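Local coordinates for putative nucleoprotein (Infectious salmon anemia virus, PDB 4EWC) that encapsidates the negative-strand viral RNA, shielding it from nucleases and forming the ribonucleoprotein that serves as template for transcription and replication, at residues S172-G177 with S434-S439; S241-G246 with S254-Q259. All blocks are in the same frame, centred on the assembly; numbering follows the deposited sequence.

In the fold
Both contacts use aromatic side chains where a helix meets a loop of this largely helical nucleoprotein, yet they work over very different spans of chain. Contact 1 ties together segments 257 residues apart, the start of helix 174-188 and the approach to helix 438-449; contact 2 is local, a loop folding back on the helix that follows it, and is nested inside the stretch closed by contact 1. The side chains that meet are buried in both. Their centres lie about 33 Å apart, and the two contacts have no helix in common. Chemically, contact 1 pairs two aromatic rings beside a buried amide, whereas contact 2, farther from the middle of the chain, sets an aliphatic branch over a tyrosine face.

Contact 1: residues S172-G177 with S434-S439; sequences SIWQNG and STFTMS
Trp174 brings the six-membered half of its indole to the ring of Phe436, with only slight overlap between the two. In this mainly helical fold with small strands, the N-terminal end of helix 174-188 here meets the loop that leads into helix 438-449: Ile173 is the N-cap of the first helix, and Phe436 lies just ahead of Thr437, the N-cap of the second. The join therefore links the beginnings of two helices that are far apart in sequence. The ring planes are 29° apart, but slid so far that their centroids stand 5.9 Å from one another; the rings barely overlap, so this is not a full offset stack, and the two side chains cross at about a right angle. Its closest point is Trp174 CZ3 against Phe436 CZ, at 3.6 Å. Trp174 reaches this position with CG anti to the backbone N (chi1 -179°), which swings the indole out toward the loop. From helix 438-449, Cys444 and Val445 also touch the indole and Ala441 touches Phe436.

Gln175 adds a polar neighbour. Its chain bends at chi2 (85°), and it meets Phe436 from the opposite direction, amide and ring planes 44° apart. Pro481, part of a probable nuclear localization signal, also touches Gln175. The amide nitrogen is committed to a hydrogen bond with the carbonyl O of Gly431, in strand 429-432, so a buried polar group is satisfied while it packs beside an aromatic ring: Gln175 NE2 lies 3.9 Å from Phe436 CE1.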
ATOM      1  N   SER A 172       4.026  29.232  16.029  1.00 51.61           N
ATOM      2  CA  SER A 172       3.078  28.138  15.807  1.00 53.60           C
ATOM      3  C   SER A 172       3.187  27.575  14.375  1.00 52.21           C
ATOM      4  O   SER A 172       2.534  26.588  14.019  1.00 51.74           O
ATOM      5  CB  SER A 172       1.630  28.573  16.132  1.00 53.23           C
ATOM      6  OG  SER A 172       1.179  29.577  15.249  1.00 58.86           O
ATOM      7  N   ILE A 173       4.030  28.203  13.568  1.00 49.04           N
ATOM      8  CA  ILE A 173       4.240  27.752  12.206  1.00 51.40           C
ATOM      9  C   ILE A 173       5.329  26.688  12.133  1.00 50.03           C
ATOM     10  O   ILE A 173       6.469  26.904  12.568  1.00 47.56           O
ATOM     11  CB  ILE A 173       4.583  28.917  11.277  1.00 50.71           C
ATOM     12  CG1 ILE A 173       3.413  29.893  11.242  1.00 54.41           C
ATOM     13  CG2 ILE A 173       4.894  28.407   9.868  1.00 51.49           C
ATOM     14  CD1 ILE A 173       3.750  31.264  10.665  1.00 48.63           C
ATOM     15  N   TRP A 174       4.950  25.547  11.568  1.00 50.14           N
ATOM     16  CA  TRP A 174       5.803  24.364  11.466  1.00 48.93           C
ATOM     17  C   TRP A 174       7.250  24.648  11.068  1.00 47.07           C
ATOM     18  O   TRP A 174       8.180  24.298  11.796  1.00 45.72           O
ATOM     19  CB  TRP A 174       5.186  23.367  10.492  1.00 44.21           C
ATOM     20  CG  TRP A 174       5.991  22.173  10.390  1.00 42.72           C
ATOM     21  CD1 TRP A 174       6.049  21.158  11.283  1.00 40.38           C
ATOM     22  CD2 TRP A 174       6.911  21.851   9.341  1.00 47.14           C
ATOM     23  NE1 TRP A 174       6.942  20.207  10.858  1.00 40.87           N
ATOM     24  CE2 TRP A 174       7.487  20.609   9.667  1.00 45.97           C
ATOM     25  CE3 TRP A 174       7.297  22.490   8.155  1.00 44.37           C
ATOM     26  CZ2 TRP A 174       8.428  19.983   8.842  1.00 42.88           C
ATOM     27  CZ3 TRP A 174       8.231  21.875   7.358  1.00 45.95           C
ATOM     28  CH2 TRP A 174       8.783  20.626   7.703  1.00 39.97           C
ATOM     29  N   GLN A 175       7.419  25.304   9.923  1.00 45.37           N
ATOM     30  CA  GLN A 175       8.742  25.673   9.426  1.00 48.93           C
ATOM     31  C   GLN A 175       9.581  26.333  10.495  1.00 48.20           C
ATOM     32  O   GLN A 175      10.798  26.159  10.515  1.00 47.23           O
ATOM     33  CB  GLN A 175       8.654  26.631   8.224  1.00 48.79           C
ATOM     34  CG  GLN A 175       8.299  26.002   6.899  1.00 40.65           C
ATOM     35  CD  GLN A 175       6.806  25.860   6.724  1.00 45.71           C
ATOM     36  OE1 GLN A 175       6.038  26.014   7.682  1.00 49.66           O
ATOM     37  NE2 GLN A 175       6.379  25.578   5.494  1.00 46.96           N
ATOM     38  N   ASN A 176       8.931  27.095  11.377  1.00 47.91           N
ATOM     39  CA  ASN A 176       9.665  27.875  12.367  1.00 45.43           C
ATOM     40  C   ASN A 176      10.223  27.031  13.544  1.00 51.14           C
ATOM     41  O   ASN A 176      11.357  27.253  14.003  1.00 47.94           O
ATOM     42  CB  ASN A 176       8.846  29.078  12.824  1.00 46.59           C
ATOM     43  CG  ASN A 176       8.585  30.094  11.689  1.00 50.41           C
ATOM     44  OD1 ASN A 176       9.439  30.345  10.847  1.00 47.84           O
ATOM     45  ND2 ASN A 176       7.388  30.676  11.681  1.00 53.34           N
ATOM     46  N   GLY A 177       9.438  26.066  14.024  1.00 47.52           N
ATOM     47  CA  GLY A 177       9.961  25.088  14.953  1.00 46.14           C
ATOM     48  C   GLY A 177      11.222  24.387  14.439  1.00 45.16           C
ATOM     49  O   GLY A 177      12.226  24.294  15.146  1.00 43.41           O
ATOM     50  N   SER A 434       2.140  25.914  -3.872  1.00 54.51           N
ATOM     51  CA  SER A 434       1.967  25.007  -5.008  1.00 57.64           C
ATOM     52  C   SER A 434       2.888  23.775  -4.954  1.00 58.77           C
ATOM     53  O   SER A 434       2.480  22.675  -5.349  1.00 57.73           O
ATOM     54  CB  SER A 434       2.167  25.748  -6.341  1.00 56.42           C
ATOM     55  OG  SER A 434       3.518  26.151  -6.515  1.00 54.01           O
ATOM     56  N   THR A 435       4.120  23.969  -4.484  1.00 50.44           N
ATOM     57  CA  THR A 435       5.090  22.884  -4.473  1.00 56.78           C
ATOM     58  C   THR A 435       5.155  22.170  -3.114  1.00 57.75           C
ATOM     59  O   THR A 435       5.101  20.938  -3.031  1.00 54.34           O
ATOM     60  CB  THR A 435       6.486  23.376  -4.901  1.00 58.54           C
ATOM     61  OG1 THR A 435       6.897  24.437  -4.035  1.00 60.84           O
ATOM     62  CG2 THR A 435       6.436  23.891  -6.336  1.00 54.83           C
ATOM     63  N   PHE A 436       5.271  22.956  -2.051  1.00 59.04           N
ATOM     64  CA  PHE A 436       5.195  22.439  -0.696  1.00 51.85           C
ATOM     65  C   PHE A 436       3.734  22.456  -0.250  1.00 49.15           C
ATOM     66  O   PHE A 436       3.310  23.374   0.451  1.00 50.73           O
ATOM     67  CB  PHE A 436       6.052  23.311   0.218  1.00 53.23           C
ATOM     68  CG  PHE A 436       6.415  22.653   1.523  1.00 53.95           C
ATOM     69  CD1 PHE A 436       5.568  22.739   2.635  1.00 55.65           C
ATOM     70  CD2 PHE A 436       7.605  21.956   1.651  1.00 51.00           C
ATOM     71  CE1 PHE A 436       5.910  22.122   3.846  1.00 52.31           C
ATOM     72  CE2 PHE A 436       7.950  21.328   2.869  1.00 48.95           C
ATOM     73  CZ  PHE A 436       7.106  21.415   3.955  1.00 45.81           C
ATOM     74  N   THR A 437       2.970  21.445  -0.666  1.00 47.66           N
ATOM     75  CA  THR A 437       1.530  21.386  -0.381  1.00 48.12           C
ATOM     76  C   THR A 437       1.239  20.825   1.002  1.00 51.59           C
ATOM     77  O   THR A 437       2.149  20.418   1.726  1.00 53.42           O
ATOM     78  CB  THR A 437       0.771  20.516  -1.403  1.00 51.39           C
ATOM     79  OG1 THR A 437       1.064  19.135  -1.170  1.00 54.46           O
ATOM     80  CG2 THR A 437       1.169  20.876  -2.824  1.00 54.88           C
HETATM   81  N   MSE A 438      -0.038  20.782   1.356  1.00 49.38           N
HETATM   82  CA  MSE A 438      -0.432  20.297   2.661  1.00 48.81           C
HETATM   83  C   MSE A 438      -0.065  18.831   2.812  1.00 51.72           C
HETATM   84  O   MSE A 438       0.406  18.404   3.870  1.00 56.86           O
HETATM   85  CB  MSE A 438      -1.925  20.530   2.905  1.00 45.43           C
HETATM   86  CG  MSE A 438      -2.434  19.917   4.206  1.00 57.92           C
HETATM   87 SE   MSE A 438      -1.669  20.769   5.817  0.69 53.61          SE
HETATM   88  CE  MSE A 438      -2.504  22.511   5.708  1.00 52.08           C
ATOM     89  N   SER A 439      -0.268  18.059   1.755  1.00 50.17           N
ATOM     90  CA  SER A 439       0.036  16.640   1.805  1.00 49.81           C
ATOM     91  C   SER A 439       1.544  16.399   1.872  1.00 47.91           C
ATOM     92  O   SER A 439       1.994  15.402   2.431  1.00 46.60           O
ATOM     93  CB  SER A 439      -0.569  15.920   0.608  1.00 41.18           C
ATOM     94  OG  SER A 439       0.126  16.292  -0.545  1.00 55.58           O
TER

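Contact 2: residues S241-G246 with S254-Q259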
ATOM      1  N   SER A 241      22.554  16.474  38.234  1.00 55.38           N
ATOM      2  CA  SER A 241      21.819  15.867  39.345  1.00 59.43           C
ATOM      3  C   SER A 241      20.359  15.694  39.001  1.00 57.26           C
ATOM      4  O   SER A 241      19.677  14.849  39.576  1.00 58.61           O
ATOM      5  CB  SER A 241      21.983  16.670  40.651  1.00 50.13           C
ATOM      6  OG  SER A 241      21.480  17.977  40.518  1.00 55.98           O
ATOM      7  N   ASP A 242      19.888  16.493  38.053  1.00 52.32           N
ATOM      8  CA  ASP A 242      18.493  16.426  37.633  1.00 55.60           C
ATOM      9  C   ASP A 242      18.176  15.096  36.932  1.00 57.01           C
ATOM     10  O   ASP A 242      17.086  14.548  37.104  1.00 55.82           O
ATOM     11  CB  ASP A 242      18.159  17.622  36.731  1.00 58.16           C
ATOM     12  CG  ASP A 242      18.148  18.935  37.492  1.00 60.97           C
ATOM     13  OD1 ASP A 242      17.772  18.912  38.688  1.00 58.58           O
ATOM     14  OD2 ASP A 242      18.511  19.985  36.906  1.00 57.06           O
ATOM     15  N   TYR A 243      19.144  14.586  36.167  1.00 54.82           N
ATOM     16  CA  TYR A 243      18.976  13.351  35.404  1.00 54.69           C
ATOM     17  C   TYR A 243      19.029  12.070  36.258  1.00 54.95           C
ATOM     18  O   TYR A 243      19.703  12.018  37.284  1.00 53.73           O
ATOM     19  CB  TYR A 243      20.068  13.233  34.344  1.00 52.02           C
ATOM     20  CG  TYR A 243      20.091  14.303  33.290  1.00 49.73           C
ATOM     21  CD1 TYR A 243      19.012  14.483  32.438  1.00 47.84           C
ATOM     22  CD2 TYR A 243      21.221  15.099  33.104  1.00 50.76           C
ATOM     23  CE1 TYR A 243      19.034  15.459  31.447  1.00 52.97           C
ATOM     24  CE2 TYR A 243      21.263  16.068  32.106  1.00 53.38           C
ATOM     25  CZ  TYR A 243      20.168  16.246  31.284  1.00 54.93           C
ATOM     26  OH  TYR A 243      20.191  17.202  30.301  1.00 51.80           O
ATOM     27  N   ARG A 244      18.328  11.036  35.801  1.00 50.83           N
ATOM     28  CA  ARG A 244      18.510   9.688  36.313  1.00 46.90           C
ATOM     29  C   ARG A 244      19.639   8.998  35.561  1.00 55.00           C
ATOM     30  O   ARG A 244      19.603   8.876  34.329  1.00 56.50           O
ATOM     31  CB  ARG A 244      17.232   8.866  36.186  1.00 43.69           C
ATOM     32  CG  ARG A 244      16.059   9.457  36.931  1.00 44.27           C
ATOM     33  CD  ARG A 244      14.891   8.512  36.874  1.00 45.08           C
ATOM     34  NE  ARG A 244      13.669   9.151  37.347  1.00 47.57           N
ATOM     35  CZ  ARG A 244      12.455   8.653  37.162  1.00 47.72           C
ATOM     36  NH1 ARG A 244      12.288   7.510  36.511  1.00 50.76           N
ATOM     37  NH2 ARG A 244      11.409   9.303  37.619  1.00 47.21           N
ATOM     38  N   LYS A 245      20.647   8.562  36.306  1.00 57.18           N
ATOM     39  CA  LYS A 245      21.785   7.866  35.739  1.00 59.41           C
ATOM     40  C   LYS A 245      22.007   6.602  36.559  1.00 68.03           C
ATOM     41  O   LYS A 245      21.748   6.593  37.762  1.00 69.49           O
ATOM     42  CB  LYS A 245      23.021   8.758  35.785  1.00 55.64           C
ATOM     43  N   GLY A 246      22.477   5.538  35.913  1.00 69.42           N
ATOM     44  CA  GLY A 246      22.736   4.285  36.603  1.00 70.92           C
ATOM     45  C   GLY A 246      23.881   4.460  37.576  1.00 78.14           C
ATOM     46  O   GLY A 246      24.629   5.430  37.482  1.00 79.02           O
ATOM     47  N   SER A 254      26.697  17.860  30.033  1.00 57.09           N
ATOM     48  CA  SER A 254      26.971  17.982  28.609  1.00 55.80           C
ATOM     49  C   SER A 254      26.647  16.676  27.891  1.00 55.57           C
ATOM     50  O   SER A 254      25.990  16.670  26.840  1.00 56.93           O
ATOM     51  CB  SER A 254      28.436  18.339  28.401  1.00 51.57           C
ATOM     52  OG  SER A 254      28.792  18.300  27.037  1.00 69.15           O
ATOM     53  N   SER A 255      27.104  15.580  28.478  1.00 50.74           N
ATOM     54  CA  SER A 255      26.962  14.240  27.916  1.00 57.10           C
ATOM     55  C   SER A 255      25.512  13.871  27.640  1.00 55.99           C
ATOM     56  O   SER A 255      25.174  13.383  26.558  1.00 58.49           O
ATOM     57  CB  SER A 255      27.610  13.208  28.869  1.00 57.86           C
ATOM     58  OG  SER A 255      26.979  11.931  28.812  1.00 57.99           O
ATOM     59  N   ILE A 256      24.659  14.111  28.622  1.00 52.37           N
ATOM     60  CA  ILE A 256      23.259  13.744  28.497  1.00 52.23           C
ATOM     61  C   ILE A 256      22.532  14.713  27.559  1.00 50.73           C
ATOM     62  O   ILE A 256      21.730  14.290  26.717  1.00 46.75           O
ATOM     63  CB  ILE A 256      22.603  13.639  29.891  1.00 50.85           C
ATOM     64  CG1 ILE A 256      23.380  12.604  30.716  1.00 50.75           C
ATOM     65  CG2 ILE A 256      21.149  13.252  29.781  1.00 46.36           C
ATOM     66  CD1 ILE A 256      22.826  12.356  32.081  1.00 54.85           C
ATOM     67  N   SER A 257      22.843  16.002  27.698  1.00 47.25           N
ATOM     68  CA  SER A 257      22.344  17.011  26.791  1.00 48.04           C
ATOM     69  C   SER A 257      22.584  16.526  25.348  1.00 48.90           C
ATOM     70  O   SER A 257      21.659  16.439  24.549  1.00 41.92           O
ATOM     71  CB  SER A 257      23.038  18.355  27.040  1.00 50.45           C
ATOM     72  OG  SER A 257      22.364  19.421  26.357  1.00 49.59           O
ATOM     73  N   ASN A 258      23.822  16.147  25.053  1.00 49.47           N
ATOM     74  CA  ASN A 258      24.149  15.628  23.741  1.00 49.17           C
ATOM     75  C   ASN A 258      23.344  14.382  23.324  1.00 49.26           C
ATOM     76  O   ASN A 258      22.942  14.257  22.167  1.00 44.99           O
ATOM     77  CB  ASN A 258      25.661  15.431  23.593  1.00 56.48           C
ATOM     78  CG  ASN A 258      26.423  16.746  23.688  1.00 52.75           C
ATOM     79  OD1 ASN A 258      25.832  17.816  23.558  1.00 56.17           O
ATOM     80  ND2 ASN A 258      27.728  16.675  23.919  1.00 50.07           N
ATOM     81  N   GLN A 259      23.071  13.480  24.253  1.00 49.46           N
ATOM     82  CA  GLN A 259      22.218  12.339  23.925  1.00 49.97           C
ATOM     83  C   GLN A 259      20.815  12.791  23.493  1.00 47.37           C
ATOM     84  O   GLN A 259      20.293  12.323  22.487  1.00 46.16           O
ATOM     85  CB  GLN A 259      22.122  11.371  25.111  1.00 51.70           C
ATOM     86  CG  GLN A 259      23.400  10.649  25.417  1.00 52.69           C
ATOM     87  CD  GLN A 259      23.272   9.748  26.634  1.00 54.15           C
ATOM     88  OE1 GLN A 259      22.842  10.188  27.697  1.00 61.40           O
ATOM     89  NE2 GLN A 259      23.646   8.485  26.487  1.00 52.32           N
TER
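A CH-pi contact joins the loop between helices 226-236 and 253-269 to the first turns of the second helix, with Ile256 set against the ring of Tyr243. CG2 makes the CH-pi contact, sitting over the middle of the ring, 3.4 Å from its centroid and 8° off the ring normal. CG2 is anti to the backbone N of Ile256, and the other branch, CG1 with CD1, extends along the same tyrosine toward its root, where CD1 makes the closest approach, 3.3 Å from Tyr243 CD2; Ile256 CB rests on Tyr243 CE2. The isoleucine thus spans the ring from its centre to the CB end. In fold terms this is a loop joining two helices, in which a loop residue packs on the helix it leads into. With chi1 at -62°, the Tyr243 ring lies beside its own backbone N and faces Ile256, the two side chains running antiparallel alongside each other. Asn146 of helix 142-162 also touches the tyrosine and accepts a hydrogen bond at OD1 from Arg244 N. So does Pro238, from a probable nuclear localization signal just ahead of the loop. At the far end of the ring, Tyr243 OH makes a van der Waals approach to Ser257 N at 3.9 Å, too long for a hydrogen bond.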